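Local atomic coordinates of toxin 2A (Paenibacillus larvae, PDB entry 5URP), a protein that probably transfers ADP-ribose from NAD+ to a host protein, acting as an ADP-ribosyltransferase toxin and virulence factor of this bacterium. Residues K39-S42 with K43-S46; T57-T60 with R61-P65; N67-L70 with R71-I75. One frame throughout, in Å; residues are numbered along the deposited sequence.

Contact 1 of 3, residues K39-S42 with K43-S46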
loop_
_atom_site.group_PDB
_atom_site.type_symbol
_atom_site.label_atom_id
_atom_site.label_comp_id
_atom_site.label_asym_id
_atom_site.label_seq_id
_atom_site.Cartn_x
_atom_site.Cartn_y
_atom_site.Cartn_z
ATOM N N LYS A 39 6.623 -18.010 -0.271
ATOM C CA LYS A 39 7.289 -18.518 -1.470
ATOM C C LYS A 39 7.931 -17.389 -2.260
ATOM O O LYS A 39 9.035 -17.547 -2.795
ATOM C CB LYS A 39 6.290 -19.265 -2.346
ATOM C CG LYS A 39 5.866 -20.598 -1.781
ATOM C CD LYS A 39 4.874 -21.247 -2.708
ATOM C CE LYS A 39 4.200 -22.433 -2.061
ATOM N NZ LYS A 39 3.875 -23.450 -3.117
ATOM N N GLU A 40 7.241 -16.254 -2.363
ATOM C CA GLU A 40 7.829 -15.080 -2.991
ATOM C C GLU A 40 9.023 -14.572 -2.179
ATOM O O GLU A 40 10.074 -14.254 -2.754
ATOM C CB GLU A 40 6.744 -14.002 -3.179
ATOM C CG GLU A 40 5.645 -14.382 -4.243
ATOM C CD GLU A 40 5.965 -13.925 -5.700
ATOM O OE1 GLU A 40 6.750 -12.972 -5.874
ATOM O OE2 GLU A 40 5.396 -14.497 -6.668
ATOM N N TYR A 41 8.898 -14.531 -0.837
ATOM C CA TYR A 41 10.004 -14.040 -0.009
ATOM C C TYR A 41 11.198 -14.983 -0.084
ATOM O O TYR A 41 12.349 -14.532 -0.116
ATOM C CB TYR A 41 9.595 -13.847 1.471
ATOM C CG TYR A 41 10.770 -13.359 2.313
ATOM C CD1 TYR A 41 11.209 -12.054 2.215
ATOM C CD2 TYR A 41 11.492 -14.221 3.137
ATOM C CE1 TYR A 41 12.310 -11.601 2.907
ATOM C CE2 TYR A 41 12.605 -13.763 3.869
ATOM C CZ TYR A 41 13.012 -12.450 3.724
ATOM O OH TYR A 41 14.120 -11.949 4.385
ATOM N N SER A 42 10.944 -16.294 -0.099
ATOM C CA SER A 42 12.039 -17.255 -0.105
ATOM C C SER A 42 12.961 -17.017 -1.292
ATOM O O SER A 42 14.184 -17.158 -1.180
ATOM C CB SER A 42 11.475 -18.674 -0.125
ATOM O OG SER A 42 12.518 -19.621 -0.136
ATOM N N LYS A 43 12.399 -16.672 -2.441
ATOM C CA LYS A 43 13.252 -16.446 -3.603
ATOM C C LYS A 43 13.942 -15.092 -3.503
ATOM O O LYS A 43 15.132 -14.966 -3.803
ATOM C CB LYS A 43 12.418 -16.575 -4.884
ATOM C CG LYS A 43 11.847 -17.973 -5.067
ATOM C CD LYS A 43 11.054 -18.127 -6.356
ATOM C CE LYS A 43 10.590 -19.567 -6.547
ATOM N NZ LYS A 43 9.826 -19.767 -7.816
ATOM N N TRP A 44 13.222 -14.087 -3.019
ATOM C CA TRP A 44 13.778 -12.748 -2.875
ATOM C C TRP A 44 14.946 -12.721 -1.900
ATOM O O TRP A 44 15.943 -12.021 -2.128
ATOM C CB TRP A 44 12.663 -11.828 -2.400
ATOM C CG TRP A 44 12.941 -10.381 -2.365
ATOM C CD1 TRP A 44 13.832 -9.677 -3.148
ATOM C CD2 TRP A 44 12.282 -9.424 -1.549
ATOM N NE1 TRP A 44 13.749 -8.349 -2.847
ATOM C CE2 TRP A 44 12.824 -8.162 -1.849
ATOM C CE3 TRP A 44 11.283 -9.508 -0.563
ATOM C CZ2 TRP A 44 12.385 -7.001 -1.237
ATOM C CZ3 TRP A 44 10.857 -8.353 0.066
ATOM C CH2 TRP A 44 11.420 -7.107 -0.258
ATOM N N LYS A 45 14.843 -13.475 -0.798
ATOM C CA LYS A 45 15.803 -13.287 0.287
ATOM C C LYS A 45 17.222 -13.649 -0.130
ATOM O O LYS A 45 18.180 -13.068 0.385
ATOM C CB LYS A 45 15.403 -14.079 1.532
ATOM C CG LYS A 45 15.704 -15.543 1.570
ATOM C CD LYS A 45 15.516 -16.000 3.005
ATOM C CE LYS A 45 16.144 -17.325 3.312
ATOM N NZ LYS A 45 16.209 -17.505 4.784
ATOM N N SER A 46 17.395 -14.607 -1.041
ATOM C CA SER A 46 18.764 -14.947 -1.432
ATOM C C SER A 46 19.418 -13.881 -2.293
ATOM O O SER A 46 20.622 -13.999 -2.584
ATOM C CB SER A 46 18.808 -16.266 -2.198
ATOM O OG SER A 46 17.886 -16.193 -3.256
#
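Tyr41 and Lys45 meet one turn apart near the C-terminal end of helix 30-45, an i to i+4 pair on an alpha-helix of the ADP-ribosyltransferase fold. The tight part is a CH-pi contact: Lys45 CB lies 4.0 Å from the centroid of the Tyr41 ring, over one face and 28° off the normal. Lys45 puts CG between its backbone N and carbonyl carbon (chi1 79°), and the extended chain crosses the phenol at about a right angle, with CD 3.8 Å from Tyr41 CE2. Trp44 adds an oblique apolar contact, its CE3 3.8 Å from Tyr41 CD1. Tyr41 and Trp44 are both buried: the phenol also touches Pro181 and Ile182, while the indole NE1 is hydrogen-bonded to Ala91 O.

Ser42, Lys43 and the end of Lys45 belong to the solvent side. There Lys43 N has just weak bonds to the carbonyls of Lys39 and Glu40, and Lys43 NZ stands 7.0 Å from Glu40 OE2, too far for a salt bridge; that oxygen is hydrogen-bonded to Lys98 N. Firmer is the backbone bond of the Tyr41/Lys45 pair, Lys45 N donating to Tyr41 O at 2.8 Å. At the helix exit, Ser46 OG donates to Lys43 O at 3.1 Å.

Contact 2 of 3, residues T57-T60 with R61-P65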
loop_
_atom_site.group_PDB
_atom_site.type_symbol
_atom_site.label_atom_id
_atom_site.label_comp_id
_atom_site.label_asym_id
_atom_site.label_seq_id
_atom_site.Cartn_x
_atom_site.Cartn_y
_atom_site.Cartn_z
ATOM N N THR A 57 13.350 -3.845 7.466
ATOM C CA THR A 57 12.828 -4.002 8.832
ATOM C C THR A 57 12.596 -2.641 9.476
ATOM O O THR A 57 11.532 -2.386 10.079
ATOM C CB THR A 57 13.789 -4.849 9.674
ATOM O OG1 THR A 57 13.889 -6.177 9.121
ATOM C CG2 THR A 57 13.284 -4.956 11.115
ATOM N N LEU A 58 13.564 -1.742 9.344
ATOM C CA LEU A 58 13.453 -0.440 10.004
ATOM C C LEU A 58 12.335 0.390 9.410
ATOM O O LEU A 58 11.659 1.136 10.132
ATOM C CB LEU A 58 14.768 0.308 9.935
ATOM C CG LEU A 58 15.902 -0.305 10.749
ATOM C CD1 LEU A 58 17.141 0.507 10.491
ATOM C CD2 LEU A 58 15.569 -0.372 12.255
ATOM N N TYR A 59 12.121 0.283 8.098
ATOM C CA TYR A 59 10.981 0.927 7.481
ATOM C C TYR A 59 9.681 0.411 8.088
ATOM O O TYR A 59 8.794 1.198 8.429
ATOM C CB TYR A 59 11.027 0.701 5.942
ATOM C CG TYR A 59 9.733 1.086 5.265
ATOM C CD1 TYR A 59 9.497 2.393 4.871
ATOM C CD2 TYR A 59 8.722 0.152 5.059
ATOM C CE1 TYR A 59 8.293 2.755 4.277
ATOM C CE2 TYR A 59 7.513 0.516 4.505
ATOM C CZ TYR A 59 7.316 1.812 4.106
ATOM O OH TYR A 59 6.113 2.153 3.554
ATOM N N THR A 60 9.538 -0.915 8.208
ATOM C CA THR A 60 8.284 -1.455 8.736
ATOM C C THR A 60 8.091 -1.056 10.194
ATOM O O THR A 60 6.952 -0.962 10.658
ATOM C CB THR A 60 8.211 -2.983 8.609
ATOM O OG1 THR A 60 9.188 -3.632 9.427
ATOM C CG2 THR A 60 8.276 -3.465 7.102
ATOM N N ARG A 61 9.182 -0.822 10.910
ATOM C CA ARG A 61 9.086 -0.427 12.321
ATOM C C ARG A 61 8.506 0.968 12.460
ATOM O O ARG A 61 7.741 1.241 13.384
ATOM C CB ARG A 61 10.471 -0.504 12.943
ATOM C CG ARG A 61 10.595 -0.097 14.418
ATOM C CD ARG A 61 12.039 -0.259 14.918
ATOM N NE ARG A 61 12.257 0.236 16.270
ATOM C CZ ARG A 61 12.413 1.528 16.564
ATOM N NH1 ARG A 61 12.372 2.421 15.552
ATOM N NH2 ARG A 61 12.618 1.917 17.781
ATOM N N ASN A 62 8.854 1.862 11.540
ATOM C CA ASN A 62 8.397 3.238 11.617
ATOM C C ASN A 62 8.510 3.818 10.199
ATOM O O ASN A 62 9.546 4.364 9.823
ATOM C CB ASN A 62 9.211 4.030 12.607
ATOM C CG ASN A 62 8.691 5.408 12.788
ATOM O OD1 ASN A 62 7.523 5.693 12.493
ATOM N ND2 ASN A 62 9.552 6.294 13.267
ATOM N N ALA A 63 7.433 3.681 9.433
ATOM C CA ALA A 63 7.463 4.087 8.022
ATOM C C ALA A 63 7.242 5.582 7.816
ATOM O O ALA A 63 7.614 6.119 6.770
ATOM C CB ALA A 63 6.398 3.309 7.254
ATOM N N SER A 64 6.638 6.271 8.774
ATOM C CA SER A 64 6.195 7.642 8.525
ATOM C C SER A 64 7.314 8.621 8.220
ATOM O O SER A 64 7.111 9.487 7.349
ATOM C CB SER A 64 5.382 8.151 9.726
ATOM O OG SER A 64 4.091 7.580 9.724
ATOM N N PRO A 65 8.486 8.564 8.863
ATOM C CA PRO A 65 9.544 9.536 8.526
ATOM C C PRO A 65 10.001 9.454 7.080
ATOM O O PRO A 65 10.152 10.482 6.402
ATOM C CB PRO A 65 10.674 9.151 9.490
ATOM C CG PRO A 65 9.993 8.501 10.631
ATOM C CD PRO A 65 8.842 7.767 10.050
HETATM O O HOH W 1 12.576 2.213 12.580
HETATM O O HOH W 2 5.296 1.950 10.388
#
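Ala63 sets its methyl over one face of the Tyr59 ring. Ala63 CB stands 3.5 Å above the Tyr59 ring plane, displaced toward the rim, and 3.8 Å from the ring centroid; its nearest ring atoms are CE1 and CZ, so this CH-pi contact favours the hydroxyl half of the phenol. Tyr59 reaches the methyl because its CG is anti to the backbone N (chi1 168°), which swings the ring along the helix toward the residues that follow.

The next shell is the backbone of the last turn of helix 50-61. Thr57 O accepts two bonds: Arg61 N approaches in the carbonyl plane at 2.9 Å, and Thr60 OG1 donates from a position tilted 23° from that plane at 2.7 Å. Asn62 N still reaches Leu58 O at 3.2 Å, but Asn62 is the first residue to leave helical phi/psi, and Ala63 N, though close to Tyr59 O, has too poor an angle to bond it. A water takes over, accepting from Ala63 N at 2.9 Å and donating weakly to Thr60 O. A second water donates to Leu58 O and accepts from Arg61 NH1 at 3.0 Å, in the guanidinium plane, tying the extended arginine back to the helix end.

Farther out, Tyr59 OH is hydrogen-bonded to Ser150 OG, and the ring touches Glu190 and Leu192 of strand 190-193. Thr60 OG1 is also bonded to Tyr184 N, and Thr57 OG1 to Ile182 O, so the turn is fastened to the 182-184 loop. The whole is a short non-helical link between two consecutive helices, in which helix 50-61 unwinds through Asn62 and Ala63 into helix 64-72 within the ADP-ribosyltransferase fold.

Contact 3 of 3, residues N67-L70 with R71-I75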
loop_
_atom_site.group_PDB
_atom_site.type_symbol
_atom_site.label_atom_id
_atom_site.label_comp_id
_atom_site.label_asym_id
_atom_site.label_seq_id
_atom_site.Cartn_x
_atom_site.Cartn_y
_atom_site.Cartn_z
ATOM N N ASN A 67 8.339 8.090 4.527
ATOM C CA ASN A 67 7.286 8.399 3.560
ATOM C C ASN A 67 6.942 9.880 3.564
ATOM O O ASN A 67 6.711 10.472 2.501
ATOM C CB ASN A 67 6.059 7.533 3.805
ATOM C CG ASN A 67 6.282 6.096 3.356
ATOM O OD1 ASN A 67 7.161 5.811 2.518
ATOM N ND2 ASN A 67 5.508 5.182 3.910
ATOM N N THR A 68 6.912 10.503 4.741
ATOM C CA THR A 68 6.716 11.942 4.817
ATOM C C THR A 68 7.828 12.679 4.096
ATOM O O THR A 68 7.587 13.678 3.402
ATOM C CB THR A 68 6.655 12.383 6.283
ATOM O OG1 THR A 68 5.563 11.717 6.927
ATOM C CG2 THR A 68 6.446 13.865 6.373
ATOM N N TYR A 69 9.059 12.232 4.285
ATOM C CA TYR A 69 10.183 12.865 3.614
ATOM C C TYR A 69 9.997 12.808 2.103
ATOM O O TYR A 69 10.138 13.812 1.405
ATOM C CB TYR A 69 11.463 12.159 4.053
ATOM C CG TYR A 69 12.718 12.586 3.358
ATOM C CD1 TYR A 69 13.391 13.731 3.746
ATOM C CD2 TYR A 69 13.259 11.823 2.341
ATOM C CE1 TYR A 69 14.555 14.112 3.116
ATOM C CE2 TYR A 69 14.413 12.192 1.713
ATOM C CZ TYR A 69 15.063 13.332 2.099
ATOM O OH TYR A 69 16.228 13.714 1.472
ATOM N N LEU A 70 9.613 11.642 1.591
ATOM C CA LEU A 70 9.455 11.494 0.145
ATOM C C LEU A 70 8.285 12.324 -0.377
ATOM O O LEU A 70 8.348 12.887 -1.473
ATOM C CB LEU A 70 9.253 10.021 -0.185
ATOM C CG LEU A 70 10.470 9.108 -0.107
ATOM C CD1 LEU A 70 10.027 7.668 -0.191
ATOM C CD2 LEU A 70 11.444 9.421 -1.267
ATOM N N ARG A 71 7.200 12.405 0.391
ATOM C CA ARG A 71 6.025 13.165 -0.028
ATOM C C ARG A 71 6.255 14.667 0.039
ATOM O O ARG A 71 5.710 15.414 -0.787
ATOM C CB ARG A 71 4.828 12.801 0.859
ATOM C CG ARG A 71 4.166 11.472 0.579
ATOM C CD ARG A 71 3.213 11.129 1.735
ATOM N NE ARG A 71 2.241 10.088 1.413
ATOM C CZ ARG A 71 1.366 9.588 2.286
ATOM N NH1 ARG A 71 0.508 8.644 1.912
ATOM N NH2 ARG A 71 1.346 10.029 3.539
ATOM N N GLU A 72 7.036 15.137 1.015
ATOM C CA GLU A 72 7.129 16.560 1.330
ATOM C C GLU A 72 8.440 17.211 0.918
ATOM O O GLU A 72 8.432 18.367 0.486
ATOM C CB GLU A 72 6.930 16.773 2.837
ATOM C CG GLU A 72 5.554 16.335 3.350
ATOM C CD GLU A 72 5.295 16.730 4.799
ATOM O OE1 GLU A 72 6.259 17.083 5.513
ATOM O OE2 GLU A 72 4.121 16.687 5.220
ATOM N N GLU A 73 9.569 16.525 1.070
ATOM C CA GLU A 73 10.889 17.095 0.807
ATOM C C GLU A 73 11.524 16.563 -0.460
ATOM O O GLU A 73 12.119 17.334 -1.220
ATOM C CB GLU A 73 11.844 16.807 1.975
ATOM C CG GLU A 73 11.313 17.172 3.352
ATOM C CD GLU A 73 11.140 18.662 3.534
ATOM O OE1 GLU A 73 11.460 19.423 2.593
ATOM O OE2 GLU A 73 10.686 19.074 4.623
ATOM N N GLY A 74 11.410 15.266 -0.700
ATOM C CA GLY A 74 12.038 14.640 -1.834
ATOM C C GLY A 74 13.523 14.404 -1.618
ATOM O O GLY A 74 14.169 14.980 -0.743
ATOM N N ILE A 75 14.068 13.545 -2.476
ATOM C CA ILE A 75 15.476 13.184 -2.416
ATOM C C ILE A 75 16.364 14.423 -2.533
ATOM O O ILE A 75 16.031 15.396 -3.218
ATOM C CB ILE A 75 15.780 12.178 -3.542
ATOM C CG1 ILE A 75 14.890 10.938 -3.396
ATOM C CG2 ILE A 75 17.245 11.792 -3.555
ATOM C CD1 ILE A 75 14.992 10.257 -2.070
#
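With CG anti to its backbone N (chi1 174°), Tyr69 sends its ring along the helix toward Glu73 and Gly74. Leu70 and Ile75 lie side by side, pointing the same way, and Leu70 CD2 meets Ile75 CD1 at 3.7 Å, while the same Ile75 methyl approaches the edge of the Tyr69 ring, 4.3 Å from Tyr69 CE2. Glu73 crosses the tyrosine at about a right angle, Glu73 CB 3.9 Å from Tyr69 CD1. One residue earlier, Glu72 runs alongside Thr68, and Thr68 CG2 is the atom that touches its carboxylate.

Beneath these side chains helix 64-72 comes to its end. Tyr69 O takes two good bonds from opposite faces of its carbonyl plane: Glu73 N at 2.8 Å, the usual i+4 donor, and Gly74 N at 2.9 Å with a nearly straight N-H...O angle of 166°, an i+5 bond. The positive phi of Gly74, 78°, takes the backbone out of the helix.

Outside the pair, Tyr69 OH is hydrogen-bonded to Asp82 OD1 and Lys78 N, and both Tyr69 and Ile75 pack on Ile85 of helix 79-92. Arg71 NE forms a salt bridge with Glu145. The chemistry thus divides: one carbonyl with a double grip fixes the helix end, the Ile75 methyl packs against Leu70 and the edge of the Tyr69 ring, and the buried phenol, held at its hydroxyl by an acidic side chain, would probably be polarised as a donor.

In the fold
The three contacts follow one another along the N-terminal helical part of the chain, each near the C-terminal end of a helix: 30-45, 50-61 and 64-72. Contacts 2 and 3, with centres 14 Å apart, share helix 64-72 and touch directly, Tyr59 OH lying 3.1 Å from Asn67 ND2 in a probable hydrogen bond. Contact 1 is more remote, its centre 21 Å from that of contact 2 and 29 Å from that of contact 3, and its nearest atoms stay about 7 Å from contact 2. Contacts 1 and 2 nevertheless share a neighbour: Ile182 touches Tyr41, and its O is hydrogen-bonded to Thr57 OG1.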